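Local structure of IG hypothetical 16092 (Bacillus cereus ATCC 14579, 1YQH) at residues 40-51 and 91-100. The protein is of unknown function but, as a UPF0045 (DUF77) family member related to thiamine-binding proteins, may bind thiamine or a similar small molecule. Sequence-based numbering, arbitrary orientation.
Sequences RYEVGAMETTLE and TIDEKVWKYR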
ATOM      1  N   ARG A  40      12.222  -6.972 -16.444  1.00  8.80           N
ATOM      2  CA  ARG A  40      10.921  -6.704 -17.054  1.00 10.14           C
ATOM      3  C   ARG A  40      10.098  -5.779 -16.152  1.00  9.98           C
ATOM      4  O   ARG A  40      10.018  -5.991 -14.941  1.00  9.60           O
ATOM      5  CB  ARG A  40      10.160  -8.003 -17.274  1.00 10.28           C
ATOM      6  CG  ARG A  40       8.809  -7.745 -17.911  1.00 12.17           C
ATOM      7  CD  ARG A  40       8.118  -8.997 -18.326  1.00 17.46           C
ATOM      8  NE  ARG A  40       6.758  -8.665 -18.730  1.00 17.00           N
ATOM      9  CZ  ARG A  40       5.803  -9.561 -18.941  1.00 19.62           C
ATOM     10  NH1 ARG A  40       6.046 -10.852 -18.771  1.00 20.21           N
ATOM     11  NH2 ARG A  40       4.595  -9.155 -19.298  1.00 19.83           N
ATOM     12  N   TYR A  41       9.471  -4.761 -16.742  1.00  9.55           N
ATOM     13  CA  TYR A  41       8.648  -3.841 -15.962  1.00  9.65           C
ATOM     14  C   TYR A  41       7.504  -3.261 -16.787  1.00  9.93           C
ATOM     15  O   TYR A  41       7.487  -3.355 -18.017  1.00  9.57           O
ATOM     16  CB  TYR A  41       9.514  -2.686 -15.417  1.00  9.31           C
ATOM     17  CG  TYR A  41       9.983  -1.735 -16.498  1.00  9.91           C
ATOM     18  CD1 TYR A  41      11.197  -1.949 -17.171  1.00  9.83           C
ATOM     19  CD2 TYR A  41       9.197  -0.638 -16.878  1.00  9.64           C
ATOM     20  CE1 TYR A  41      11.621  -1.060 -18.194  1.00  9.00           C
ATOM     21  CE2 TYR A  41       9.596   0.233 -17.890  1.00  9.33           C
ATOM     22  CZ  TYR A  41      10.804   0.011 -18.541  1.00 10.33           C
ATOM     23  OH  TYR A  41      11.182   0.871 -19.534  1.00 11.28           O
ATOM     24  N   GLU A  42       6.543  -2.666 -16.087  1.00  9.93           N
ATOM     25  CA  GLU A  42       5.516  -1.864 -16.722  1.00 11.10           C
ATOM     26  C   GLU A  42       5.136  -0.721 -15.803  1.00 11.46           C
ATOM     27  O   GLU A  42       4.776  -0.945 -14.647  1.00 11.99           O
ATOM     28  CB  GLU A  42       4.288  -2.706 -17.033  1.00 11.83           C
ATOM     29  CG  GLU A  42       3.228  -1.957 -17.820  1.00 14.35           C
ATOM     30  CD  GLU A  42       2.005  -2.814 -18.045  1.00 16.66           C
ATOM     31  OE1 GLU A  42       1.772  -3.203 -19.204  1.00 21.64           O
ATOM     32  OE2 GLU A  42       1.307  -3.134 -17.062  1.00 17.28           O
ATOM     33  N   VAL A  43       5.239   0.494 -16.326  1.00 11.06           N
ATOM     34  CA  VAL A  43       4.839   1.684 -15.594  1.00 10.87           C
ATOM     35  C   VAL A  43       3.313   1.851 -15.686  1.00 10.94           C
ATOM     36  O   VAL A  43       2.736   1.882 -16.784  1.00 11.59           O
ATOM     37  CB  VAL A  43       5.575   2.943 -16.120  1.00  9.95           C
ATOM     38  CG1 VAL A  43       5.121   4.182 -15.344  1.00 11.30           C
ATOM     39  CG2 VAL A  43       7.107   2.770 -15.988  1.00 10.25           C
ATOM     40  N   GLY A  44       2.669   1.896 -14.522  1.00 10.70           N
ATOM     41  CA  GLY A  44       1.229   2.189 -14.445  1.00 11.27           C
ATOM     42  C   GLY A  44       1.007   3.574 -13.875  1.00 11.19           C
ATOM     43  O   GLY A  44       1.954   4.249 -13.437  1.00 11.71           O
ATOM     44  N   ALA A  45      -0.252   4.010 -13.876  1.00 11.35           N
ATOM     45  CA  ALA A  45      -0.581   5.368 -13.432  1.00 11.64           C
ATOM     46  C   ALA A  45      -0.290   5.589 -11.942  1.00 11.37           C
ATOM     47  O   ALA A  45       0.027   6.712 -11.546  1.00 12.35           O
ATOM     48  CB  ALA A  45      -2.045   5.661 -13.722  1.00 11.77           C
HETATM   49  N   MSE A  46      -0.389   4.528 -11.137  1.00 10.65           N
HETATM   50  CA  MSE A  46      -0.227   4.631  -9.667  1.00 10.94           C
HETATM   51  C   MSE A  46       0.978   3.873  -9.107  1.00 11.15           C
HETATM   52  O   MSE A  46       1.471   4.211  -8.027  1.00 11.50           O
HETATM   53  CB  MSE A  46      -1.493   4.122  -8.935  1.00 11.72           C
HETATM   54  CG  MSE A  46      -2.805   4.847  -9.343  1.00 11.74           C
HETATM   55 SE   MSE A  46      -2.767   6.749  -8.972  1.00 20.13          SE
HETATM   56  CE  MSE A  46      -2.767   6.631  -7.044  1.00 17.80           C
ATOM     57  N   GLU A  47       1.424   2.852  -9.848  0.50 10.99           N
ATOM     58  CA  GLU A  47       2.470   1.908  -9.422  0.50 11.47           C
ATOM     59  C   GLU A  47       3.232   1.414 -10.650  0.50 10.99           C
ATOM     60  O   GLU A  47       2.654   1.318 -11.735  0.50 11.00           O
ATOM     61  CB  GLU A  47       1.855   0.666  -8.735  0.50 11.79           C
ATOM     62  CG  GLU A  47       0.850   0.898  -7.600  0.50 13.56           C
ATOM     63  CD  GLU A  47       1.413   1.681  -6.415  0.50 13.06           C
ATOM     64  OE1 GLU A  47       2.638   1.656  -6.155  0.50 13.23           O
ATOM     65  OE2 GLU A  47       0.605   2.332  -5.729  0.50 12.66           O
ATOM     66  N   THR A  48       4.516   1.088 -10.475  1.00 10.60           N
ATOM     67  CA  THR A  48       5.305   0.437 -11.529  1.00 10.48           C
ATOM     68  C   THR A  48       5.470  -1.015 -11.125  1.00 10.16           C
ATOM     69  O   THR A  48       5.841  -1.300  -9.971  1.00  9.65           O
ATOM     70  CB  THR A  48       6.676   1.135 -11.670  1.00 10.09           C
ATOM     71  OG1 THR A  48       6.458   2.423 -12.251  1.00 12.01           O
ATOM     72  CG2 THR A  48       7.663   0.333 -12.561  1.00 10.73           C
ATOM     73  N   THR A  49       5.174  -1.918 -12.058  1.00  9.40           N
ATOM     74  CA  THR A  49       5.277  -3.357 -11.817  1.00  9.80           C
ATOM     75  C   THR A  49       6.657  -3.832 -12.265  1.00  8.76           C
ATOM     76  O   THR A  49       7.125  -3.401 -13.320  1.00  9.54           O
ATOM     77  CB  THR A  49       4.204  -4.120 -12.620  1.00 10.36           C
ATOM     78  OG1 THR A  49       2.914  -3.590 -12.295  1.00 13.59           O
ATOM     79  CG2 THR A  49       4.244  -5.624 -12.277  1.00  9.82           C
ATOM     80  N   LEU A  50       7.270  -4.708 -11.463  1.00  9.48           N
ATOM     81  CA  LEU A  50       8.553  -5.360 -11.755  1.00  9.02           C
ATOM     82  C   LEU A  50       8.427  -6.878 -11.652  1.00  9.77           C
ATOM     83  O   LEU A  50       7.628  -7.394 -10.862  1.00  9.48           O
ATOM     84  CB  LEU A  50       9.627  -4.912 -10.750  1.00  9.68           C
ATOM     85  CG  LEU A  50       9.806  -3.415 -10.494  1.00 10.20           C
ATOM     86  CD1 LEU A  50      10.799  -3.153  -9.364  1.00 11.50           C
ATOM     87  CD2 LEU A  50      10.253  -2.700 -11.781  1.00 12.43           C
ATOM     88  N   GLU A  51       9.234  -7.593 -12.439  1.00  9.11           N
ATOM     89  CA  GLU A  51       9.296  -9.044 -12.329  1.00 10.00           C
ATOM     90  C   GLU A  51      10.761  -9.448 -12.303  1.00 10.03           C
ATOM     91  O   GLU A  51      11.550  -8.927 -13.075  1.00  9.38           O
ATOM     92  CB  GLU A  51       8.596  -9.673 -13.536  1.00 10.10           C
ATOM     93  CG  GLU A  51       8.616 -11.188 -13.558  1.00 11.35           C
ATOM     94  CD  GLU A  51       8.012 -11.740 -14.840  1.00 11.59           C
ATOM     95  OE1 GLU A  51       6.779 -11.753 -14.960  1.00 11.91           O
ATOM     96  OE2 GLU A  51       8.767 -12.159 -15.733  1.00 15.25           O
ATOM     97  N   THR A  91       4.613 -14.693 -11.889  1.00 13.29           N
ATOM     98  CA  THR A  91       4.928 -13.863 -13.045  1.00 13.44           C
ATOM     99  C   THR A  91       3.813 -12.870 -13.340  1.00 12.97           C
ATOM    100  O   THR A  91       2.667 -13.051 -12.914  1.00 12.47           O
ATOM    101  CB  THR A  91       5.156 -14.716 -14.320  1.00 13.95           C
ATOM    102  OG1 THR A  91       3.965 -15.454 -14.616  1.00 16.21           O
ATOM    103  CG2 THR A  91       6.342 -15.671 -14.130  1.00 15.97           C
ATOM    104  N   ILE A  92       4.157 -11.821 -14.083  1.00 12.21           N
ATOM    105  CA  ILE A  92       3.171 -10.852 -14.522  1.00 12.19           C
ATOM    106  C   ILE A  92       2.118 -11.550 -15.393  1.00 12.59           C
ATOM    107  O   ILE A  92       0.910 -11.391 -15.193  1.00 12.44           O
ATOM    108  CB  ILE A  92       3.834  -9.706 -15.303  1.00 11.53           C
ATOM    109  CG1 ILE A  92       4.700  -8.864 -14.348  1.00 11.72           C
ATOM    110  CG2 ILE A  92       2.763  -8.846 -16.011  1.00 11.03           C
ATOM    111  CD1 ILE A  92       5.626  -7.815 -15.021  1.00 12.09           C
ATOM    112  N   ASP A  93       2.592 -12.334 -16.351  1.00 13.67           N
ATOM    113  CA  ASP A  93       1.693 -12.950 -17.328  1.00 14.93           C
ATOM    114  C   ASP A  93       0.640 -13.841 -16.677  1.00 15.56           C
ATOM    115  O   ASP A  93      -0.507 -13.842 -17.098  1.00 14.91           O
ATOM    116  CB  ASP A  93       2.485 -13.695 -18.400  1.00 15.56           C
ATOM    117  CG  ASP A  93       3.219 -12.751 -19.340  1.00 17.70           C
ATOM    118  OD1 ASP A  93       2.910 -11.547 -19.345  1.00 20.49           O
ATOM    119  OD2 ASP A  93       4.102 -13.211 -20.098  1.00 22.20           O
ATOM    120  N   GLU A  94       1.009 -14.573 -15.624  1.00 16.34           N
ATOM    121  CA  GLU A  94       0.044 -15.475 -15.012  1.00 17.83           C
ATOM    122  C   GLU A  94      -1.095 -14.699 -14.356  1.00 18.31           C
ATOM    123  O   GLU A  94      -2.220 -15.188 -14.285  1.00 18.77           O
ATOM    124  CB  GLU A  94       0.721 -16.424 -14.025  1.00 18.51           C
ATOM    125  CG  GLU A  94       0.717 -15.951 -12.610  1.00 20.35           C
ATOM    126  CD  GLU A  94       1.349 -16.964 -11.694  1.00 23.39           C
ATOM    127  OE1 GLU A  94       2.590 -17.072 -11.709  1.00 24.81           O
ATOM    128  OE2 GLU A  94       0.596 -17.643 -10.969  1.00 24.74           O
ATOM    129  N   LYS A  95      -0.805 -13.481 -13.905  1.00 18.34           N
ATOM    130  CA  LYS A  95      -1.810 -12.671 -13.220  1.00 18.47           C
ATOM    131  C   LYS A  95      -2.684 -11.831 -14.149  1.00 18.40           C
ATOM    132  O   LYS A  95      -3.836 -11.557 -13.814  1.00 19.28           O
ATOM    133  CB  LYS A  95      -1.153 -11.820 -12.131  1.00 18.50           C
ATOM    134  CG  LYS A  95      -0.389 -12.708 -11.131  1.00 19.45           C
ATOM    135  CD  LYS A  95       0.018 -11.990  -9.874  1.00 20.33           C
ATOM    136  CE  LYS A  95      -1.144 -11.830  -8.925  1.00 20.43           C
ATOM    137  NZ  LYS A  95      -0.777 -10.834  -7.872  1.00 19.10           N
ATOM    138  N   VAL A  96      -2.172 -11.463 -15.323  1.00 17.43           N
ATOM    139  CA  VAL A  96      -2.906 -10.530 -16.196  1.00 17.42           C
ATOM    140  C   VAL A  96      -3.452 -11.115 -17.504  1.00 17.21           C
ATOM    141  O   VAL A  96      -4.221 -10.451 -18.182  1.00 16.36           O
ATOM    142  CB  VAL A  96      -2.069  -9.259 -16.545  1.00 17.15           C
ATOM    143  CG1 VAL A  96      -1.577  -8.576 -15.286  1.00 17.71           C
ATOM    144  CG2 VAL A  96      -0.909  -9.597 -17.484  1.00 17.65           C
ATOM    145  N   TRP A  97      -3.033 -12.327 -17.875  1.00 17.67           N
ATOM    146  CA  TRP A  97      -3.339 -12.823 -19.218  1.00 19.00           C
ATOM    147  C   TRP A  97      -4.837 -12.878 -19.518  1.00 19.25           C
ATOM    148  O   TRP A  97      -5.254 -12.562 -20.631  1.00 19.24           O
ATOM    149  CB  TRP A  97      -2.664 -14.170 -19.496  1.00 19.94           C
ATOM    150  CG  TRP A  97      -3.298 -15.349 -18.844  1.00 20.75           C
ATOM    151  CD1 TRP A  97      -2.988 -15.873 -17.628  1.00 21.83           C
ATOM    152  CD2 TRP A  97      -4.330 -16.179 -19.391  1.00 22.28           C
ATOM    153  NE1 TRP A  97      -3.777 -16.966 -17.367  1.00 22.59           N
ATOM    154  CE2 TRP A  97      -4.609 -17.179 -18.435  1.00 22.38           C
ATOM    155  CE3 TRP A  97      -5.058 -16.163 -20.589  1.00 23.04           C
ATOM    156  CZ2 TRP A  97      -5.586 -18.164 -18.637  1.00 23.36           C
ATOM    157  CZ3 TRP A  97      -6.029 -17.149 -20.795  1.00 22.73           C
ATOM    158  CH2 TRP A  97      -6.283 -18.132 -19.820  1.00 22.97           C
ATOM    159  N   LYS A  98      -5.630 -13.267 -18.522  1.00 19.51           N
ATOM    160  CA  LYS A  98      -7.084 -13.389 -18.689  1.00 20.78           C
ATOM    161  C   LYS A  98      -7.751 -12.029 -18.921  1.00 20.33           C
ATOM    162  O   LYS A  98      -8.899 -11.949 -19.392  1.00 20.36           O
ATOM    163  CB  LYS A  98      -7.702 -14.047 -17.449  1.00 20.98           C
ATOM    164  CG  LYS A  98      -7.464 -15.553 -17.348  1.00 23.33           C
ATOM    165  CD  LYS A  98      -8.221 -16.181 -16.174  1.00 23.24           C
ATOM    166  CE  LYS A  98      -7.300 -16.563 -15.013  1.00 27.52           C
ATOM    167  NZ  LYS A  98      -6.806 -15.429 -14.179  1.00 29.95           N
ATOM    168  N   TYR A  99      -7.026 -10.961 -18.605  1.00 19.65           N
ATOM    169  CA  TYR A  99      -7.649  -9.649 -18.433  1.00 20.01           C
ATOM    170  C   TYR A  99      -7.164  -8.579 -19.407  1.00 20.44           C
ATOM    171  O   TYR A  99      -7.557  -7.411 -19.310  1.00 20.61           O
ATOM    172  CB  TYR A  99      -7.455  -9.192 -16.982  1.00 19.66           C
ATOM    173  CG  TYR A  99      -7.941 -10.222 -15.997  1.00 19.80           C
ATOM    174  CD1 TYR A  99      -7.062 -10.843 -15.114  1.00 20.03           C
ATOM    175  CD2 TYR A  99      -9.287 -10.594 -15.965  1.00 19.43           C
ATOM    176  CE1 TYR A  99      -7.510 -11.802 -14.222  1.00 20.84           C
ATOM    177  CE2 TYR A  99      -9.744 -11.542 -15.084  1.00 20.47           C
ATOM    178  CZ  TYR A  99      -8.859 -12.147 -14.215  1.00 20.54           C
ATOM    179  OH  TYR A  99      -9.325 -13.093 -13.329  1.00 22.45           O
ATOM    180  N   ARG A 100      -6.311  -8.984 -20.340  1.00 20.34           N
ATOM    181  CA  ARG A 100      -5.779  -8.078 -21.334  1.00 21.05           C
ATOM    182  C   ARG A 100      -5.935  -8.636 -22.743  1.00 22.01           C
ATOM    183  O   ARG A 100      -5.578  -9.784 -23.007  1.00 21.41           O
ATOM    184  CB  ARG A 100      -4.307  -7.799 -21.054  1.00 21.16           C
ATOM    185  CG  ARG A 100      -4.078  -7.053 -19.761  1.00 21.18           C
ATOM    186  CD  ARG A 100      -2.710  -6.480 -19.771  1.00 22.75           C
ATOM    187  NE  ARG A 100      -2.456  -5.656 -18.597  1.00 21.96           N
ATOM    188  CZ  ARG A 100      -1.414  -4.843 -18.490  1.00 21.58           C
ATOM    189  NH1 ARG A 100      -0.550  -4.740 -19.501  1.00 21.85           N
ATOM    190  NH2 ARG A 100      -1.239  -4.129 -17.392  1.00 19.23           N
TER
HETATM  191  O   HOH W   1       5.432 -12.757 -17.088  1.00 17.69           O
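Thr-91, the N-cap of helix 92-96, rests its CB 3.4 Å from Glu-51 OE1; with Glu-94 it forms a capping box (Glu-94 N to Thr-91 OG1, Thr-91 N to Glu-94 OE1). Ile-92 N gives a nearly straight hydrogen bond to Glu-51 OE1 (2.8 Å, 170°), met almost head-on. Glu-51 spans the gap fully extended, CG anti to the backbone N (chi1 179°). The Ile-92 side chain points toward the hairpin: CD1 meets Thr-49 CG2 tip to tip at 3.8 Å and touches Glu-51 CB, while CG2 lies over one face of the Arg-40 guanidinium. Asp-93 forms a salt bridge at that guanidinium's edge, Arg-40 NH2 to Asp-93 OD1 at 2.9 Å plus a weak NH1 to OD2 bond, planes 60° apart; OD1 also bonds Tyr-103 OH. A water links Asp-93 N to Glu-51 OE1. At the far end, the Arg-100 to Glu-42 salt bridge is end-on and nearly coplanar, NH1 to OE1 and NH2 to OE2, both 2.8 Å. Two salt bridges thus accompany a small aliphatic contact between the short C-terminal helix and hairpin 40-51; Glu-51, taking the Ile-92 N-H, is probably stabilised as carboxylate by the helix start, Arg-40 acting by charge alone, at long range.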